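Local coordinates for adhesion and penetration protein autotransporter (PDB 3SYJ) that promotes bacterial adherence to and invasion of host cells and self-associates between bacteria, its passenger domain carrying a probable serine protease on a long beta-helix, at residues Q905-D919 with L939-P951. Sequence-based numbering, arbitrary orientation.
Sequences QLTLVESKDNQPLSD and LVKNDGEFRLHNP
F946 O receives two backbone donors, L908 N at 2.9 Å and V909 N at 3.2 Å, and F946 N returns a bond to V909 O, the signature of a classic beta bulge. Beyond it the antiparallel pairing continues through L906 and L948, which exchange both backbone hydrogen bonds. On the face shared by L906, V909, F946 and L948 the contact is apolar: V909 CB packs on F946 CB, and L917 CD1 meets the phenyl ring in its plane at CD2 (3.8 Å); from the bulge, L908 CD1 lies against L948 CG. F923 of strand 921-925 adds an edge-to-face contact with F946.

The other face is polar. T907 and R947 run side by side; with OG1 opposite the carbonyl carbon (chi1 -55°), the threonine hydroxyl accepts from R947 NE at 3.0 Å, within 3° of the guanidinium plane. R947 NH2 meanwhile bridges to E945 OE1 from above the carboxylate plane. E945 OE2 takes S911 N on its anti side at 3.3 Å, tilted out of the carboxylate plane, and a water links it to D913 O.

Within the type I' turn from N942 to E945, G944 O accepts from L917 N, and P916 CB lies over G944 CA. K941, fully extended, carries NZ to L917 O at 2.8 Å, above that carbonyl's plane, and to a salt bridge with D919 OD2 (3.6 Å). Thus the hairpin 939-949 adds antiparallel strand 945-949 to 906-911, which itself runs parallel to 875-881, at the C-terminal end of the pertactin-like beta-helix of the passenger domain.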
ATOM      1  N   GLN A 905      11.787 -24.665 -28.681  1.00 47.65           N
ATOM      2  CA  GLN A 905      12.853 -24.182 -27.816  1.00 47.41           C
ATOM      3  C   GLN A 905      12.258 -23.375 -26.660  1.00 42.66           C
ATOM      4  O   GLN A 905      11.260 -22.678 -26.828  1.00 46.20           O
ATOM      5  CB  GLN A 905      13.845 -23.319 -28.605  1.00 46.15           C
ATOM      6  CG  GLN A 905      14.624 -24.069 -29.676  1.00 46.50           C
ATOM      7  CD  GLN A 905      15.787 -23.263 -30.226  1.00 47.68           C
ATOM      8  OE1 GLN A 905      15.705 -22.045 -30.362  1.00 53.05           O
ATOM      9  NE2 GLN A 905      16.879 -23.944 -30.545  1.00 54.76           N
ATOM     10  N   LEU A 906      12.861 -23.481 -25.484  1.00 44.84           N
ATOM     11  CA  LEU A 906      12.448 -22.655 -24.358  1.00 41.10           C
ATOM     12  C   LEU A 906      13.503 -21.595 -24.072  1.00 41.80           C
ATOM     13  O   LEU A 906      14.608 -21.910 -23.631  1.00 36.98           O
ATOM     14  CB  LEU A 906      12.210 -23.505 -23.111  1.00 38.57           C
ATOM     15  CG  LEU A 906      11.622 -22.725 -21.939  1.00 38.73           C
ATOM     16  CD1 LEU A 906      10.367 -21.993 -22.372  1.00 40.93           C
ATOM     17  CD2 LEU A 906      11.328 -23.642 -20.769  1.00 41.99           C
ATOM     18  N   THR A 907      13.166 -20.338 -24.340  1.00 37.95           N
ATOM     19  CA  THR A 907      14.072 -19.237 -24.044  1.00 40.70           C
ATOM     20  C   THR A 907      14.195 -19.053 -22.530  1.00 41.83           C
ATOM     21  O   THR A 907      13.188 -19.012 -21.823  1.00 45.52           O
ATOM     22  CB  THR A 907      13.592 -17.919 -24.703  1.00 46.48           C
ATOM     23  OG1 THR A 907      13.421 -18.120 -26.113  1.00 43.81           O
ATOM     24  CG2 THR A 907      14.595 -16.791 -24.472  1.00 40.83           C
ATOM     25  N   LEU A 908      15.427 -18.962 -22.035  1.00 37.16           N
ATOM     26  CA  LEU A 908      15.663 -18.713 -20.617  1.00 37.78           C
ATOM     27  C   LEU A 908      16.215 -17.307 -20.409  1.00 40.86           C
ATOM     28  O   LEU A 908      15.746 -16.564 -19.544  1.00 39.14           O
ATOM     29  CB  LEU A 908      16.617 -19.756 -20.030  1.00 36.47           C
ATOM     30  CG  LEU A 908      16.021 -21.153 -19.852  1.00 39.89           C
ATOM     31  CD1 LEU A 908      17.011 -22.073 -19.162  1.00 37.17           C
ATOM     32  CD2 LEU A 908      14.713 -21.083 -19.074  1.00 32.30           C
ATOM     33  N   VAL A 909      17.208 -16.949 -21.215  1.00 40.06           N
ATOM     34  CA  VAL A 909      17.799 -15.622 -21.174  1.00 35.43           C
ATOM     35  C   VAL A 909      17.585 -14.920 -22.507  1.00 40.74           C
ATOM     36  O   VAL A 909      17.992 -15.425 -23.553  1.00 45.20           O
ATOM     37  CB  VAL A 909      19.306 -15.695 -20.890  1.00 39.96           C
ATOM     38  CG1 VAL A 909      19.881 -14.294 -20.771  1.00 38.88           C
ATOM     39  CG2 VAL A 909      19.569 -16.493 -19.621  1.00 41.12           C
ATOM     40  N   GLU A 910      16.949 -13.755 -22.470  1.00 42.87           N
ATOM     41  CA  GLU A 910      16.607 -13.036 -23.692  1.00 47.18           C
ATOM     42  C   GLU A 910      17.076 -11.591 -23.668  1.00 49.11           C
ATOM     43  O   GLU A 910      17.586 -11.100 -22.660  1.00 47.67           O
ATOM     44  CB  GLU A 910      15.095 -13.068 -23.919  1.00 46.31           C
ATOM     45  CG  GLU A 910      14.294 -12.446 -22.784  1.00 47.75           C
ATOM     46  CD  GLU A 910      12.795 -12.644 -22.937  1.00 55.31           C
ATOM     47  OE1 GLU A 910      12.297 -12.609 -24.082  1.00 60.92           O
ATOM     48  OE2 GLU A 910      12.115 -12.826 -21.904  1.00 56.92           O
ATOM     49  N   SER A 911      16.891 -10.910 -24.790  1.00 48.87           N
ATOM     50  CA  SER A 911      17.202  -9.494 -24.876  1.00 50.15           C
ATOM     51  C   SER A 911      15.943  -8.672 -24.627  1.00 51.18           C
ATOM     52  O   SER A 911      14.831  -9.126 -24.900  1.00 46.31           O
ATOM     53  CB  SER A 911      17.777  -9.165 -26.249  1.00 53.71           C
ATOM     54  OG  SER A 911      17.885  -7.765 -26.423  1.00 56.45           O
ATOM     55  N   LYS A 912      16.121  -7.458 -24.136  1.00 52.52           N
ATOM     56  CA  LYS A 912      15.015  -6.581 -23.810  1.00 51.65           C
ATOM     57  C   LYS A 912      14.331  -6.083 -25.064  1.00 52.78           C
ATOM     58  O   LYS A 912      13.235  -5.608 -25.010  1.00 53.02           O
ATOM     59  CB  LYS A 912      15.450  -5.414 -22.904  1.00 51.76           C
ATOM     60  CG  LYS A 912      16.547  -4.567 -23.460  1.00 57.69           C
ATOM     61  CD  LYS A 912      16.957  -3.411 -22.609  1.00 47.98           C
ATOM     62  CE  LYS A 912      15.824  -2.485 -22.347  1.00 50.54           C
ATOM     63  NZ  LYS A 912      16.312  -1.131 -21.991  1.00 58.03           N
ATOM     64  N   ASP A 913      15.010  -6.199 -26.188  1.00 54.90           N
ATOM     65  CA  ASP A 913      14.434  -5.970 -27.495  1.00 54.22           C
ATOM     66  C   ASP A 913      15.167  -6.883 -28.486  1.00 54.88           C
ATOM     67  O   ASP A 913      15.771  -7.848 -28.107  1.00 48.82           O
ATOM     68  CB  ASP A 913      14.769  -4.579 -27.971  1.00 54.96           C
ATOM     69  CG  ASP A 913      16.216  -4.289 -27.875  1.00 61.24           C
ATOM     70  OD1 ASP A 913      16.591  -3.136 -27.950  1.00 66.08           O
ATOM     71  OD2 ASP A 913      16.987  -5.225 -27.723  1.00 60.04           O
ATOM     72  N   ASN A 914      15.090  -6.545 -29.762  1.00 57.61           N
ATOM     73  CA  ASN A 914      15.606  -7.381 -30.826  1.00 60.38           C
ATOM     74  C   ASN A 914      17.119  -7.466 -30.961  1.00 57.62           C
ATOM     75  O   ASN A 914      17.582  -8.353 -31.606  1.00 61.24           O
ATOM     76  CB  ASN A 914      15.037  -7.008 -32.203  1.00 65.85           C
ATOM     77  CG  ASN A 914      13.534  -7.090 -32.277  1.00 66.15           C
ATOM     78  OD1 ASN A 914      12.920  -8.037 -31.812  1.00 67.18           O
ATOM     79  ND2 ASN A 914      12.937  -6.091 -32.881  1.00 57.66           N
ATOM     80  N   GLN A 915      17.892  -6.564 -30.393  1.00 51.63           N
ATOM     81  CA  GLN A 915      19.334  -6.745 -30.461  1.00 56.23           C
ATOM     82  C   GLN A 915      19.797  -7.991 -29.713  1.00 56.78           C
ATOM     83  O   GLN A 915      19.229  -8.360 -28.714  1.00 58.06           O
ATOM     84  CB  GLN A 915      20.085  -5.520 -29.924  1.00 56.86           C
ATOM     85  CG  GLN A 915      19.540  -4.181 -30.363  1.00 57.78           C
ATOM     86  CD  GLN A 915      19.941  -3.753 -31.752  1.00 49.49           C
ATOM     87  OE1 GLN A 915      20.929  -4.179 -32.288  1.00 47.52           O
ATOM     88  NE2 GLN A 915      19.182  -2.882 -32.305  1.00 40.53           N
ATOM     89  N   PRO A 916      20.859  -8.613 -30.197  1.00 55.63           N
ATOM     90  CA  PRO A 916      21.409  -9.835 -29.623  1.00 51.71           C
ATOM     91  C   PRO A 916      22.239  -9.634 -28.358  1.00 52.66           C
ATOM     92  O   PRO A 916      22.828  -8.596 -28.170  1.00 54.53           O
ATOM     93  CB  PRO A 916      22.305 -10.347 -30.740  1.00 49.15           C
ATOM     94  CG  PRO A 916      21.940  -9.693 -31.862  1.00 50.27           C
ATOM     95  CD  PRO A 916      21.360  -8.408 -31.547  1.00 48.64           C
ATOM     96  N   LEU A 917      22.278 -10.634 -27.501  1.00 49.53           N
ATOM     97  CA  LEU A 917      23.039 -10.513 -26.262  1.00 46.04           C
ATOM     98  C   LEU A 917      24.537 -10.563 -26.529  1.00 46.57           C
ATOM     99  O   LEU A 917      24.993 -11.281 -27.416  1.00 51.70           O
ATOM    100  CB  LEU A 917      22.653 -11.623 -25.283  1.00 46.29           C
ATOM    101  CG  LEU A 917      21.219 -11.608 -24.751  1.00 47.61           C
ATOM    102  CD1 LEU A 917      20.974 -12.816 -23.865  1.00 47.68           C
ATOM    103  CD2 LEU A 917      20.933 -10.319 -23.993  1.00 45.87           C
ATOM    104  N   SER A 918      25.296  -9.806 -25.746  1.00 48.08           N
ATOM    105  CA  SER A 918      26.740  -9.698 -25.926  1.00 49.99           C
ATOM    106  C   SER A 918      27.454 -11.049 -25.910  1.00 51.28           C
ATOM    107  O   SER A 918      26.978 -12.012 -25.310  1.00 53.34           O
ATOM    108  CB  SER A 918      27.335  -8.773 -24.859  1.00 54.43           C
ATOM    109  OG  SER A 918      28.748  -8.733 -24.937  1.00 55.44           O
ATOM    110  N   ASP A 919      28.599 -11.109 -26.582  1.00 52.09           N
ATOM    111  CA  ASP A 919      29.452 -12.291 -26.556  1.00 55.20           C
ATOM    112  C   ASP A 919      30.265 -12.367 -25.268  1.00 54.68           C
ATOM    113  O   ASP A 919      30.872 -13.398 -24.963  1.00 46.72           O
ATOM    114  CB  ASP A 919      30.395 -12.296 -27.757  1.00 55.88           C
ATOM    115  CG  ASP A 919      29.860 -13.123 -28.907  1.00 70.45           C
ATOM    116  OD1 ASP A 919      30.625 -13.968 -29.426  1.00 68.44           O
ATOM    117  OD2 ASP A 919      28.677 -12.940 -29.281  1.00 72.86           O
ATOM    118  N   LEU A 939      21.626 -26.344 -23.188  1.00 40.87           N
ATOM    119  CA  LEU A 939      21.660 -24.889 -23.317  1.00 39.95           C
ATOM    120  C   LEU A 939      22.466 -24.464 -24.536  1.00 42.53           C
ATOM    121  O   LEU A 939      23.597 -24.911 -24.734  1.00 42.78           O
ATOM    122  CB  LEU A 939      22.235 -24.233 -22.057  1.00 37.93           C
ATOM    123  CG  LEU A 939      22.219 -22.700 -22.033  1.00 38.15           C
ATOM    124  CD1 LEU A 939      20.796 -22.147 -22.040  1.00 34.53           C
ATOM    125  CD2 LEU A 939      22.980 -22.179 -20.828  1.00 42.08           C
ATOM    126  N   VAL A 940      21.879 -23.591 -25.346  1.00 41.40           N
ATOM    127  CA  VAL A 940      22.530 -23.106 -26.554  1.00 42.36           C
ATOM    128  C   VAL A 940      22.336 -21.603 -26.701  1.00 49.63           C
ATOM    129  O   VAL A 940      21.351 -21.046 -26.213  1.00 48.31           O
ATOM    130  CB  VAL A 940      21.946 -23.781 -27.805  1.00 47.95           C
ATOM    131  CG1 VAL A 940      22.249 -25.271 -27.797  1.00 45.09           C
ATOM    132  CG2 VAL A 940      20.440 -23.536 -27.887  1.00 44.80           C
ATOM    133  N   LYS A 941      23.273 -20.940 -27.368  1.00 48.27           N
ATOM    134  CA  LYS A 941      23.038 -19.561 -27.758  1.00 47.11           C
ATOM    135  C   LYS A 941      22.586 -19.527 -29.211  1.00 51.85           C
ATOM    136  O   LYS A 941      23.387 -19.642 -30.136  1.00 56.74           O
ATOM    137  CB  LYS A 941      24.265 -18.675 -27.539  1.00 47.99           C
ATOM    138  CG  LYS A 941      24.033 -17.242 -28.007  1.00 49.35           C
ATOM    139  CD  LYS A 941      25.015 -16.271 -27.385  1.00 47.46           C
ATOM    140  CE  LYS A 941      24.793 -14.865 -27.908  1.00 49.05           C
ATOM    141  NZ  LYS A 941      25.812 -13.919 -27.378  1.00 50.54           N
ATOM    142  N   ASN A 942      21.282 -19.381 -29.396  1.00 49.30           N
ATOM    143  CA  ASN A 942      20.690 -19.433 -30.718  1.00 52.83           C
ATOM    144  C   ASN A 942      19.946 -18.146 -31.024  1.00 51.47           C
ATOM    145  O   ASN A 942      19.040 -17.757 -30.289  1.00 50.44           O
ATOM    146  CB  ASN A 942      19.734 -20.620 -30.813  1.00 51.44           C
ATOM    147  CG  ASN A 942      18.741 -20.475 -31.941  1.00 57.20           C
ATOM    148  OD1 ASN A 942      17.532 -20.539 -31.725  1.00 56.37           O
ATOM    149  ND2 ASN A 942      19.242 -20.266 -33.152  1.00 58.06           N
ATOM    150  N   ASP A 943      20.341 -17.477 -32.098  1.00 55.32           N
ATOM    151  CA  ASP A 943      19.629 -16.286 -32.532  1.00 56.78           C
ATOM    152  C   ASP A 943      19.697 -15.179 -31.473  1.00 57.44           C
ATOM    153  O   ASP A 943      18.705 -14.501 -31.194  1.00 48.80           O
ATOM    154  CB  ASP A 943      18.177 -16.648 -32.852  1.00 58.02           C
ATOM    155  CG  ASP A 943      17.402 -15.491 -33.439  1.00 74.62           C
ATOM    156  OD1 ASP A 943      18.014 -14.672 -34.158  1.00 78.62           O
ATOM    157  OD2 ASP A 943      16.181 -15.406 -33.179  1.00 77.78           O
ATOM    158  N   GLY A 944      20.879 -15.013 -30.883  1.00 54.81           N
ATOM    159  CA  GLY A 944      21.125 -13.944 -29.930  1.00 51.50           C
ATOM    160  C   GLY A 944      20.567 -14.142 -28.530  1.00 51.15           C
ATOM    161  O   GLY A 944      20.691 -13.253 -27.684  1.00 53.19           O
ATOM    162  N   GLU A 945      19.957 -15.298 -28.281  1.00 51.45           N
ATOM    163  CA  GLU A 945      19.356 -15.593 -26.981  1.00 48.57           C
ATOM    164  C   GLU A 945      19.758 -16.978 -26.489  1.00 45.33           C
ATOM    165  O   GLU A 945      20.143 -17.835 -27.282  1.00 45.96           O
ATOM    166  CB  GLU A 945      17.831 -15.489 -27.060  1.00 48.35           C
ATOM    167  CG  GLU A 945      17.346 -14.184 -27.658  1.00 48.56           C
ATOM    168  CD  GLU A 945      15.865 -13.944 -27.445  1.00 53.09           C
ATOM    169  OE1 GLU A 945      15.065 -14.889 -27.624  1.00 56.35           O
ATOM    170  OE2 GLU A 945      15.501 -12.799 -27.105  1.00 53.58           O
ATOM    171  N   PHE A 946      19.668 -17.191 -25.177  1.00 44.70           N
ATOM    172  CA  PHE A 946      20.031 -18.472 -24.572  1.00 42.64           C
ATOM    173  C   PHE A 946      18.802 -19.332 -24.322  1.00 40.98           C
ATOM    174  O   PHE A 946      17.951 -18.995 -23.496  1.00 37.89           O
ATOM    175  CB  PHE A 946      20.827 -18.259 -23.279  1.00 40.09           C
ATOM    176  CG  PHE A 946      22.192 -17.683 -23.509  1.00 41.90           C
ATOM    177  CD1 PHE A 946      23.298 -18.506 -23.598  1.00 42.10           C
ATOM    178  CD2 PHE A 946      22.366 -16.317 -23.664  1.00 46.14           C
ATOM    179  CE1 PHE A 946      24.559 -17.976 -23.825  1.00 45.74           C
ATOM    180  CE2 PHE A 946      23.621 -15.782 -23.891  1.00 45.96           C
ATOM    181  CZ  PHE A 946      24.719 -16.612 -23.971  1.00 42.63           C
ATOM    182  N   ARG A 947      18.717 -20.444 -25.045  1.00 38.43           N
ATOM    183  CA  ARG A 947      17.525 -21.280 -25.010  1.00 40.09           C
ATOM    184  C   ARG A 947      17.825 -22.732 -24.652  1.00 42.05           C
ATOM    185  O   ARG A 947      18.952 -23.206 -24.811  1.00 38.36           O
ATOM    186  CB  ARG A 947      16.808 -21.228 -26.360  1.00 44.92           C
ATOM    187  CG  ARG A 947      16.641 -19.834 -26.920  1.00 41.64           C
ATOM    188  CD  ARG A 947      15.590 -19.808 -28.011  1.00 43.08           C
ATOM    189  NE  ARG A 947      15.293 -18.439 -28.416  1.00 57.23           N
ATOM    190  CZ  ARG A 947      15.793 -17.860 -29.503  1.00 64.02           C
ATOM    191  NH1 ARG A 947      16.603 -18.544 -30.300  1.00 64.34           N
ATOM    192  NH2 ARG A 947      15.477 -16.604 -29.799  1.00 64.79           N
ATOM    193  N   LEU A 948      16.801 -23.419 -24.149  1.00 42.27           N
ATOM    194  CA  LEU A 948      16.842 -24.863 -23.954  1.00 39.95           C
ATOM    195  C   LEU A 948      16.448 -25.532 -25.258  1.00 45.55           C
ATOM    196  O   LEU A 948      15.402 -25.232 -25.839  1.00 42.02           O
ATOM    197  CB  LEU A 948      15.888 -25.293 -22.844  1.00 37.40           C
ATOM    198  CG  LEU A 948      16.329 -24.976 -21.419  1.00 37.30           C
ATOM    199  CD1 LEU A 948      15.312 -25.508 -20.423  1.00 37.91           C
ATOM    200  CD2 LEU A 948      17.709 -25.551 -21.151  1.00 39.27           C
ATOM    201  N   HIS A 949      17.290 -26.452 -25.709  1.00 47.40           N
ATOM    202  CA  HIS A 949      17.160 -27.012 -27.042  1.00 48.74           C
ATOM    203  C   HIS A 949      17.251 -28.533 -27.004  1.00 51.96           C
ATOM    204  O   HIS A 949      17.995 -29.103 -26.207  1.00 46.20           O
ATOM    205  CB  HIS A 949      18.251 -26.422 -27.941  1.00 49.01           C
ATOM    206  CG  HIS A 949      18.142 -26.822 -29.377  1.00 57.03           C
ATOM    207  ND1 HIS A 949      19.237 -27.180 -30.135  1.00 57.81           N
ATOM    208  CD2 HIS A 949      17.069 -26.919 -30.198  1.00 60.43           C
ATOM    209  CE1 HIS A 949      18.844 -27.478 -31.360  1.00 64.01           C
ATOM    210  NE2 HIS A 949      17.533 -27.329 -31.426  1.00 62.15           N
ATOM    211  N   ASN A 950      16.474 -29.185 -27.863  1.00 57.14           N
ATOM    212  CA  ASN A 950      16.528 -30.632 -28.005  1.00 51.47           C
ATOM    213  C   ASN A 950      17.240 -31.030 -29.295  1.00 53.43           C
ATOM    214  O   ASN A 950      16.733 -30.785 -30.388  1.00 60.81           O
ATOM    215  CB  ASN A 950      15.120 -31.222 -27.987  1.00 50.05           C
ATOM    216  CG  ASN A 950      15.120 -32.722 -28.186  1.00 58.50           C
ATOM    217  OD1 ASN A 950      16.102 -33.401 -27.883  1.00 58.67           O
ATOM    218  ND2 ASN A 950      14.016 -33.250 -28.696  1.00 61.44           N
ATOM    219  N   PRO A 951      18.426 -31.641 -29.171  1.00 57.59           N
ATOM    220  CA  PRO A 951      19.211 -32.077 -30.333  1.00 63.87           C
ATOM    221  C   PRO A 951      18.483 -33.142 -31.156  1.00 67.37           C
ATOM    222  O   PRO A 951      18.438 -33.040 -32.386  1.00 66.26           O
ATOM    223  CB  PRO A 951      20.476 -32.674 -29.699  1.00 60.15           C
ATOM    224  CG  PRO A 951      20.550 -32.055 -28.338  1.00 61.88           C
ATOM    225  CD  PRO A 951      19.124 -31.912 -27.904  1.00 60.95           C
TER
HETATM  226  O   HOH W   1      15.814 -10.738 -29.440  1.00 54.38           O